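PDB 2G4R: molybdopterin biosynthesis Mog protein from Mycobacterium tuberculosis, which probably adenylylates molybdopterin, preparing it for metal insertion in the biosynthesis of the molybdenum cofactor. Local coordinates for residues A[70-75]-A[111-116]; A[122-127]-A[148-153]; A[65-70]-A[126-131]. One frame throughout, in Å; residues are numbered along the deposited sequence.

Interaction 1 of 3, residues A[70-75]-A[111-116]; sequences GGTGIS and VLSRGV
Thr72 and Gly73, in the Gly-Gly-Thr-Gly loop that marks the MogA/MoaB family, are fastened to Ser113 and Arg114 of a second loop by both backbone and side-chain bonds. The backbone anchor runs from Arg114 N to Thr72 O, at 2.7 Å, with the donor standing 36° out of the carbonyl plane. Beside it, Thr72 OG1 and Ser113 OG meet at 2.9 Å in a hydrogen bond between two hydroxyls whose direction is open. Arg114 can be followed outward from this anchor. Its CB lies 3.1 Å from the same Thr72 O, a closeness set by the adjoining N-H bond, and CG also passes beside that oxygen. CD then packs against Ile74 CG2 at 3.9 Å, the two side chains crossing at a slant. At the next step the chain bends (chi3 -64°), and this turn presents one edge of the guanidinium to the loop. NE donates to Gly73 O at 3.0 Å with a fairly straight N-H...O angle of 159°, while NH2 reaches the same oxygen at 3.3 Å. Two nitrogens thus grip one carbonyl oxygen side-on, with that oxygen close to the guanidinium plane, an arrangement that restrains rotation of the group. NH1 completes the tip with a salt bridge to Glu82 of helix 80-87, a second partner that ties the arginine to the helix following the glycine-rich loop. In related enzymes this loop belongs to the pterin-binding region; here the bonds from 111-116 hold it at Thr72 and Gly73. At the outer margin, Ile74 CG2 rests 3.6 Å from Leu112 O, and the isoleucine's CD1 meets Leu112 CD1 at 4.4 Å.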
loop_
_atom_site.group_PDB
_atom_site.type_symbol
_atom_site.label_atom_id
_atom_site.label_comp_id
_atom_site.label_asym_id
_atom_site.label_seq_id
_atom_site.Cartn_x
_atom_site.Cartn_y
_atom_site.Cartn_z
ATOM N N GLY A 70 -13.889 -1.607 5.963
ATOM C CA GLY A 70 -13.389 -0.341 6.443
ATOM C C GLY A 70 -13.846 0.867 5.616
ATOM O O GLY A 70 -14.381 0.722 4.515
ATOM N N GLY A 71 -13.628 2.053 6.165
ATOM C CA GLY A 71 -13.900 3.331 5.450
ATOM C C GLY A 71 -15.401 3.708 5.379
ATOM O O GLY A 71 -15.780 4.564 4.588
ATOM N N THR A 72 -16.222 3.065 6.203
ATOM C CA THR A 72 -17.683 3.232 6.186
ATOM C C THR A 72 -18.235 4.132 7.268
ATOM O O THR A 72 -19.421 4.450 7.244
ATOM C CB THR A 72 -18.463 1.902 6.270
ATOM O OG1 THR A 72 -18.273 1.288 7.547
ATOM C CG2 THR A 72 -18.087 0.971 5.094
ATOM N N GLY A 73 -17.381 4.586 8.173
ATOM C CA GLY A 73 -17.817 5.428 9.243
ATOM C C GLY A 73 -17.983 6.874 8.816
ATOM O O GLY A 73 -18.119 7.166 7.624
ATOM N N ILE A 74 -17.905 7.767 9.783
ATOM C CA ILE A 74 -18.233 9.189 9.587
ATOM C C ILE A 74 -17.023 10.109 9.801
ATOM O O ILE A 74 -17.155 11.319 10.034
ATOM C CB ILE A 74 -19.453 9.585 10.417
ATOM C CG1 ILE A 74 -19.135 9.608 11.930
ATOM C CG2 ILE A 74 -20.580 8.611 10.115
ATOM C CD1 ILE A 74 -20.288 10.013 12.783
ATOM N N SER A 75 -15.837 9.529 9.705
ATOM C CA SER A 75 -14.622 10.300 9.783
ATOM C C SER A 75 -14.443 11.073 8.492
ATOM O O SER A 75 -15.106 10.789 7.468
ATOM C CB SER A 75 -13.413 9.425 10.066
ATOM O OG SER A 75 -12.736 9.262 8.832
ATOM N N VAL A 111 -24.494 1.590 14.528
ATOM C CA VAL A 111 -25.389 2.545 13.836
ATOM C C VAL A 111 -24.691 3.643 12.994
ATOM O O VAL A 111 -25.351 4.339 12.190
ATOM C CB VAL A 111 -26.366 3.291 14.854
ATOM C CG1 VAL A 111 -27.225 2.313 15.626
ATOM C CG2 VAL A 111 -25.572 4.165 15.846
ATOM N N LEU A 112 -23.393 3.835 13.221
ATOM C CA LEU A 112 -22.624 4.871 12.534
ATOM C C LEU A 112 -21.977 4.356 11.268
ATOM O O LEU A 112 -21.400 5.135 10.497
ATOM C CB LEU A 112 -21.530 5.419 13.461
ATOM C CG LEU A 112 -22.052 5.997 14.780
ATOM C CD1 LEU A 112 -20.879 6.600 15.538
ATOM C CD2 LEU A 112 -23.136 7.041 14.497
ATOM N N SER A 113 -21.994 3.040 11.056
ATOM C CA SER A 113 -21.433 2.528 9.812
ATOM C C SER A 113 -22.395 2.825 8.698
ATOM O O SER A 113 -23.591 2.467 8.795
ATOM C CB SER A 113 -21.171 1.009 9.858
ATOM O OG SER A 113 -20.889 0.539 8.507
ATOM N N ARG A 114 -21.872 3.441 7.636
ATOM C CA ARG A 114 -22.647 3.848 6.483
ATOM C C ARG A 114 -22.557 2.885 5.307
ATOM O O ARG A 114 -22.888 3.237 4.184
ATOM C CB ARG A 114 -22.199 5.238 6.025
ATOM C CG ARG A 114 -22.333 6.249 7.146
ATOM C CD ARG A 114 -22.017 7.603 6.580
ATOM N NE ARG A 114 -20.633 7.720 6.113
ATOM C CZ ARG A 114 -20.265 7.911 4.850
ATOM N NH1 ARG A 114 -21.169 7.992 3.859
ATOM N NH2 ARG A 114 -18.990 8.010 4.567
ATOM N N GLY A 115 -22.188 1.649 5.604
ATOM C CA GLY A 115 -22.007 0.640 4.585
ATOM C C GLY A 115 -23.283 0.431 3.787
ATOM O O GLY A 115 -24.402 0.557 4.305
ATOM N N VAL A 116 -23.074 0.181 2.518
ATOM C CA VAL A 116 -24.106 -0.295 1.629
ATOM C C VAL A 116 -23.731 -1.702 1.112
ATOM O O VAL A 116 -22.610 -2.204 1.309
ATOM C CB VAL A 116 -24.330 0.695 0.472
ATOM C CG1 VAL A 116 -24.713 2.037 0.986
ATOM C CG2 VAL A 116 -23.065 0.805 -0.432
#

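Interaction 2 of 3, residues A[122-127]-A[148-153]; sequences RTLIIN and HALEQI
Ala149 is the first residue of the 148-153 helix to meet Leu124: its CB lies 4.2 Å from Leu124 CD2, a methyl-to-methyl contact. Leu150 follows. It leaves the helix to one side of the strand, yet its extended side chain brings CD2 to 4.5 Å from the same Leu124 CD2, so that one methyl branch of Leu124 touches both helix residues. One turn beyond Ala149, Ile153 makes the closest approach with its two branches. With CG1 beside the backbone N (chi1 -62°), the long branch extends until CD1 lies 3.7 Å from Leu124 CB. The short branch turns to the residue just before the strand, where CG2 comes within 3.5 Å of Arg122 O and 4.0 Å of Arg122 CB. Arg122 in turn curls over the helix end: Ile153 O sits 4.2 Å above one face of its guanidinium, over the centre, a place to which the in-plane N-H bonds do not point. The contact is therefore mainly apolar packing of helix on strand. The axes of the short segments 123-127 and 148-153 pass 9.5 Å apart at closest, with N-to-C directions 143° apart, nearer antiparallel than parallel. The final helix lies against the beginning of strand 123-128 and spans its neighbours on both flanks, Leu150 touching Val65 of strand 65-69 and Ile153 touching Val119 of strand 117-120.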
loop_
_atom_site.group_PDB
_atom_site.type_symbol
_atom_site.label_atom_id
_atom_site.label_comp_id
_atom_site.label_asym_id
_atom_site.label_seq_id
_atom_site.Cartn_x
_atom_site.Cartn_y
_atom_site.Cartn_z
ATOM N N ARG A 122 -23.423 -8.337 -12.612
ATOM C CA ARG A 122 -23.865 -9.563 -11.930
ATOM C C ARG A 122 -22.988 -9.848 -10.685
ATOM O O ARG A 122 -22.923 -10.981 -10.215
ATOM C CB ARG A 122 -23.819 -10.757 -12.870
ATOM C CG ARG A 122 -24.679 -10.649 -14.155
ATOM C CD ARG A 122 -24.905 -12.051 -14.808
ATOM N NE ARG A 122 -24.607 -13.150 -13.875
ATOM C CZ ARG A 122 -25.034 -14.403 -13.985
ATOM N NH1 ARG A 122 -25.771 -14.809 -15.025
ATOM N NH2 ARG A 122 -24.690 -15.273 -13.030
ATOM N N THR A 123 -22.353 -8.799 -10.160
ATOM C CA THR A 123 -21.497 -8.884 -8.991
ATOM C C THR A 123 -22.201 -8.319 -7.738
ATOM O O THR A 123 -22.761 -7.222 -7.743
ATOM C CB THR A 123 -20.191 -8.061 -9.245
ATOM O OG1 THR A 123 -19.531 -8.562 -10.415
ATOM C CG2 THR A 123 -19.277 -8.125 -8.085
ATOM N N LEU A 124 -22.185 -9.101 -6.671
ATOM C CA LEU A 124 -22.756 -8.672 -5.441
ATOM C C LEU A 124 -21.621 -8.017 -4.659
ATOM O O LEU A 124 -20.536 -8.583 -4.550
ATOM C CB LEU A 124 -23.343 -9.827 -4.704
ATOM C CG LEU A 124 -23.784 -9.656 -3.244
ATOM C CD1 LEU A 124 -25.009 -8.758 -3.130
ATOM C CD2 LEU A 124 -24.080 -11.028 -2.696
ATOM N N ILE A 125 -21.864 -6.823 -4.176
ATOM C CA ILE A 125 -20.889 -6.062 -3.358
ATOM C C ILE A 125 -21.456 -5.835 -1.962
ATOM O O ILE A 125 -22.566 -5.326 -1.825
ATOM C CB ILE A 125 -20.533 -4.667 -3.950
ATOM C CG1 ILE A 125 -20.264 -4.805 -5.439
ATOM C CG2 ILE A 125 -19.411 -3.966 -3.105
ATOM C CD1 ILE A 125 -19.675 -3.670 -6.047
ATOM N N ILE A 126 -20.630 -6.137 -0.976
ATOM C CA ILE A 126 -20.934 -6.057 0.475
ATOM C C ILE A 126 -19.938 -5.148 1.211
ATOM O O ILE A 126 -18.754 -5.430 1.242
ATOM C CB ILE A 126 -20.851 -7.455 1.092
ATOM C CG1 ILE A 126 -21.654 -8.505 0.260
ATOM C CG2 ILE A 126 -21.288 -7.428 2.566
ATOM C CD1 ILE A 126 -23.172 -8.237 0.188
ATOM N N ASN A 127 -20.400 -4.032 1.786
ATOM C CA ASN A 127 -19.530 -3.231 2.651
ATOM C C ASN A 127 -19.659 -3.752 4.095
ATOM O O ASN A 127 -20.773 -3.898 4.611
ATOM C CB ASN A 127 -19.875 -1.734 2.671
ATOM C CG ASN A 127 -19.665 -0.991 1.331
ATOM O OD1 ASN A 127 -18.844 -1.362 0.458
ATOM N ND2 ASN A 127 -20.321 0.154 1.244
ATOM N N HIS A 148 -28.798 -18.031 -1.805
ATOM C CA HIS A 148 -29.993 -17.499 -2.395
ATOM C C HIS A 148 -29.693 -16.245 -3.231
ATOM O O HIS A 148 -30.141 -16.167 -4.380
ATOM C CB HIS A 148 -31.010 -17.193 -1.292
ATOM C CG HIS A 148 -32.316 -16.704 -1.806
ATOM N ND1 HIS A 148 -33.235 -17.531 -2.409
ATOM C CD2 HIS A 148 -32.851 -15.464 -1.825
ATOM C CE1 HIS A 148 -34.290 -16.819 -2.772
ATOM N NE2 HIS A 148 -34.083 -15.561 -2.427
ATOM N N ALA A 149 -28.930 -15.280 -2.667
ATOM C CA ALA A 149 -28.588 -14.044 -3.370
ATOM C C ALA A 149 -27.869 -14.319 -4.694
ATOM O O ALA A 149 -28.233 -13.751 -5.719
ATOM C CB ALA A 149 -27.728 -13.104 -2.484
ATOM N N LEU A 150 -26.892 -15.230 -4.672
ATOM C CA LEU A 150 -26.167 -15.579 -5.893
ATOM C C LEU A 150 -27.039 -16.286 -6.914
ATOM O O LEU A 150 -26.919 -16.010 -8.087
ATOM C CB LEU A 150 -24.931 -16.427 -5.587
ATOM C CG LEU A 150 -23.909 -15.632 -4.813
ATOM C CD1 LEU A 150 -22.707 -16.502 -4.502
ATOM C CD2 LEU A 150 -23.512 -14.409 -5.591
ATOM N N GLU A 151 -27.934 -17.146 -6.439
ATOM C CA GLU A 151 -28.909 -17.821 -7.279
ATOM C C GLU A 151 -29.796 -16.812 -7.977
ATOM O O GLU A 151 -29.953 -16.886 -9.183
ATOM C CB GLU A 151 -29.799 -18.763 -6.475
ATOM C CG GLU A 151 -30.433 -19.857 -7.336
ATOM C CD GLU A 151 -31.262 -20.842 -6.541
ATOM O OE1 GLU A 151 -30.826 -22.008 -6.417
ATOM O OE2 GLU A 151 -32.370 -20.455 -6.071
ATOM N N GLN A 152 -30.330 -15.846 -7.222
ATOM C CA GLN A 152 -31.224 -14.826 -7.781
ATOM C C GLN A 152 -30.560 -13.935 -8.821
ATOM O O GLN A 152 -31.123 -13.697 -9.895
ATOM C CB GLN A 152 -31.829 -14.006 -6.666
ATOM C CG GLN A 152 -32.780 -14.805 -5.809
ATOM C CD GLN A 152 -34.099 -15.041 -6.522
ATOM O OE1 GLN A 152 -34.844 -14.093 -6.791
ATOM N NE2 GLN A 152 -34.391 -16.303 -6.847
ATOM N N ILE A 153 -29.366 -13.461 -8.514
ATOM C CA ILE A 153 -28.583 -12.652 -9.437
ATOM C C ILE A 153 -28.337 -13.391 -10.766
ATOM O O ILE A 153 -28.340 -12.771 -11.847
ATOM C CB ILE A 153 -27.215 -12.168 -8.828
ATOM C CG1 ILE A 153 -27.459 -11.280 -7.594
ATOM C CG2 ILE A 153 -26.430 -11.307 -9.828
ATOM C CD1 ILE A 153 -26.172 -10.773 -6.907
#

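Interaction 3 of 3, residues A[65-70]-A[126-131]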
loop_
_atom_site.group_PDB
_atom_site.type_symbol
_atom_site.label_atom_id
_atom_site.label_comp_id
_atom_site.label_asym_id
_atom_site.label_seq_id
_atom_site.Cartn_x
_atom_site.Cartn_y
_atom_site.Cartn_z
ATOM N N VAL A 65 -18.724 -12.003 -6.184
ATOM C CA VAL A 65 -18.874 -11.293 -4.928
ATOM C C VAL A 65 -17.676 -10.442 -4.566
ATOM O O VAL A 65 -16.499 -10.872 -4.660
ATOM C CB VAL A 65 -19.153 -12.250 -3.693
ATOM C CG1 VAL A 65 -19.555 -11.425 -2.491
ATOM C CG2 VAL A 65 -20.218 -13.292 -3.984
ATOM N N ILE A 66 -17.942 -9.235 -4.145
ATOM C CA ILE A 66 -16.883 -8.400 -3.563
ATOM C C ILE A 66 -17.229 -8.042 -2.127
ATOM O O ILE A 66 -18.312 -7.484 -1.849
ATOM C CB ILE A 66 -16.612 -7.083 -4.374
ATOM C CG1 ILE A 66 -16.327 -7.357 -5.838
ATOM C CG2 ILE A 66 -15.522 -6.254 -3.702
ATOM C CD1 ILE A 66 -16.614 -6.172 -6.728
ATOM N N ILE A 67 -16.285 -8.328 -1.235
ATOM C CA ILE A 67 -16.413 -8.018 0.169
ATOM C C ILE A 67 -15.415 -6.935 0.524
ATOM O O ILE A 67 -14.217 -7.090 0.326
ATOM C CB ILE A 67 -16.333 -9.270 1.048
ATOM C CG1 ILE A 67 -17.516 -10.201 0.699
ATOM C CG2 ILE A 67 -16.471 -8.866 2.532
ATOM C CD1 ILE A 67 -17.532 -11.566 1.424
ATOM N N THR A 68 -15.931 -5.807 1.002
ATOM C CA THR A 68 -15.083 -4.717 1.468
ATOM C C THR A 68 -15.122 -4.589 2.987
ATOM O O THR A 68 -16.159 -4.866 3.651
ATOM C CB THR A 68 -15.433 -3.302 0.850
ATOM O OG1 THR A 68 -16.591 -2.760 1.480
ATOM C CG2 THR A 68 -15.597 -3.345 -0.662
ATOM N N SER A 69 -14.003 -4.121 3.535
ATOM C CA SER A 69 -13.887 -3.804 4.924
ATOM C C SER A 69 -13.193 -2.446 5.172
ATOM O O SER A 69 -12.096 -2.185 4.637
ATOM C CB SER A 69 -13.173 -4.932 5.685
ATOM O OG SER A 69 -12.950 -4.583 7.062
ATOM N N GLY A 70 -13.889 -1.607 5.963
ATOM C CA GLY A 70 -13.389 -0.341 6.443
ATOM C C GLY A 70 -13.846 0.867 5.616
ATOM O O GLY A 70 -14.381 0.722 4.515
ATOM N N ILE A 126 -20.630 -6.137 -0.976
ATOM C CA ILE A 126 -20.934 -6.057 0.475
ATOM C C ILE A 126 -19.938 -5.148 1.211
ATOM O O ILE A 126 -18.754 -5.430 1.242
ATOM C CB ILE A 126 -20.851 -7.455 1.092
ATOM C CG1 ILE A 126 -21.654 -8.505 0.260
ATOM C CG2 ILE A 126 -21.288 -7.428 2.566
ATOM C CD1 ILE A 126 -23.172 -8.237 0.188
ATOM N N ASN A 127 -20.400 -4.032 1.786
ATOM C CA ASN A 127 -19.530 -3.231 2.651
ATOM C C ASN A 127 -19.659 -3.752 4.095
ATOM O O ASN A 127 -20.773 -3.898 4.611
ATOM C CB ASN A 127 -19.875 -1.734 2.671
ATOM C CG ASN A 127 -19.665 -0.991 1.331
ATOM O OD1 ASN A 127 -18.844 -1.362 0.458
ATOM N ND2 ASN A 127 -20.321 0.154 1.244
ATOM N N LEU A 128 -18.530 -4.061 4.706
ATOM C CA LEU A 128 -18.437 -4.404 6.125
ATOM C C LEU A 128 -17.613 -3.364 6.879
ATOM O O LEU A 128 -16.765 -2.690 6.300
ATOM C CB LEU A 128 -17.762 -5.731 6.321
ATOM C CG LEU A 128 -18.406 -6.967 5.721
ATOM C CD1 LEU A 128 -17.586 -8.173 5.959
ATOM C CD2 LEU A 128 -19.775 -7.140 6.274
ATOM N N PRO A 129 -17.832 -3.267 8.215
ATOM C CA PRO A 129 -17.069 -2.324 8.992
ATOM C C PRO A 129 -15.598 -2.714 9.072
ATOM O O PRO A 129 -15.224 -3.800 8.647
ATOM C CB PRO A 129 -17.747 -2.382 10.376
ATOM C CG PRO A 129 -18.241 -3.750 10.477
ATOM C CD PRO A 129 -18.773 -4.015 9.054
ATOM N N GLY A 130 -14.776 -1.759 9.489
ATOM C CA GLY A 130 -13.330 -1.937 9.605
ATOM C C GLY A 130 -12.955 -2.378 11.011
ATOM O O GLY A 130 -12.096 -1.780 11.627
ATOM N N SER A 131 -13.594 -3.416 11.511
ATOM C CA SER A 131 -13.186 -4.058 12.781
ATOM C C SER A 131 -13.452 -5.575 12.718
ATOM O O SER A 131 -14.462 -6.005 12.107
ATOM C CB SER A 131 -13.869 -3.421 13.982
ATOM O OG SER A 131 -15.227 -3.778 14.097
HETATM O O HOH W 1 -16.186 -1.487 3.795
#
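Leu128 O is gripped from several directions. Gly70 N donates to it at 3.1 Å, and Ser69 CA adds a CA-H...O contact at 3.4 Å. The O of a water lies 2.8 Å from Leu128 O. That water O is also 2.7 Å from Thr68 OG1 and 2.9 Å from Gly70 O, three oxygens of which it can donate to two at a time. Upstream, the two strands run parallel, their directions 21° apart, and the backbone bonds alternate regularly: Ile126 N to Ile66 O, Thr68 N to Ile126 O (almost straight, 175°), and Leu128 N to Thr68 O at 2.7 Å. One face of the sheet carries Ile67, Ser69, Ile126 and Leu128. Here Ile67 CG2 rests 3.7 Å from Leu128 CD1; helix 132-143 packs on both residues, and helix 24-34 on Ile67. Ser69 turns its hydroxyl away from its own backbone N (chi1 175°), which delivers OG to Pro129 O at 2.9 Å. Past the paired strands, Gly70 and Gly130 let the two chains come together CA against CA. This is the central parallel pair of the alpha/beta fold. Its chemistry shifts from backbone pairing with apolar side-chain packing to hydroxyl, water and glycine contacts at the C-terminal strand ends, which implies that the start of the glycine-rich loop is tied to the 126-131 segment through Gly70 N, Ser69 OG and the water.

How the interactions relate
Strand 123-128 serves both interactions 2 and 3: its start receives the final helix on the outside, while its later half pairs with strand 65-69 near the chain's centre. Interaction 3 is the buried core, built on backbone hydrogen bonds, whereas interaction 2 is a surface contact of mainly apolar side-chain packing. Interaction 1, partly buried, lies across the centre from interaction 2 and relies on a backbone bond, an arginine and two hydroxyls. It shares Gly70 with interaction 3, whose strand leads directly into its loop, and Asn127 joins the two: its backbone N meets Val116 O, and its CB packs on Thr72 CG2. Among these three contacts, side-chain hydrogen bonds occur in interactions 1 and 3, and not in interaction 2.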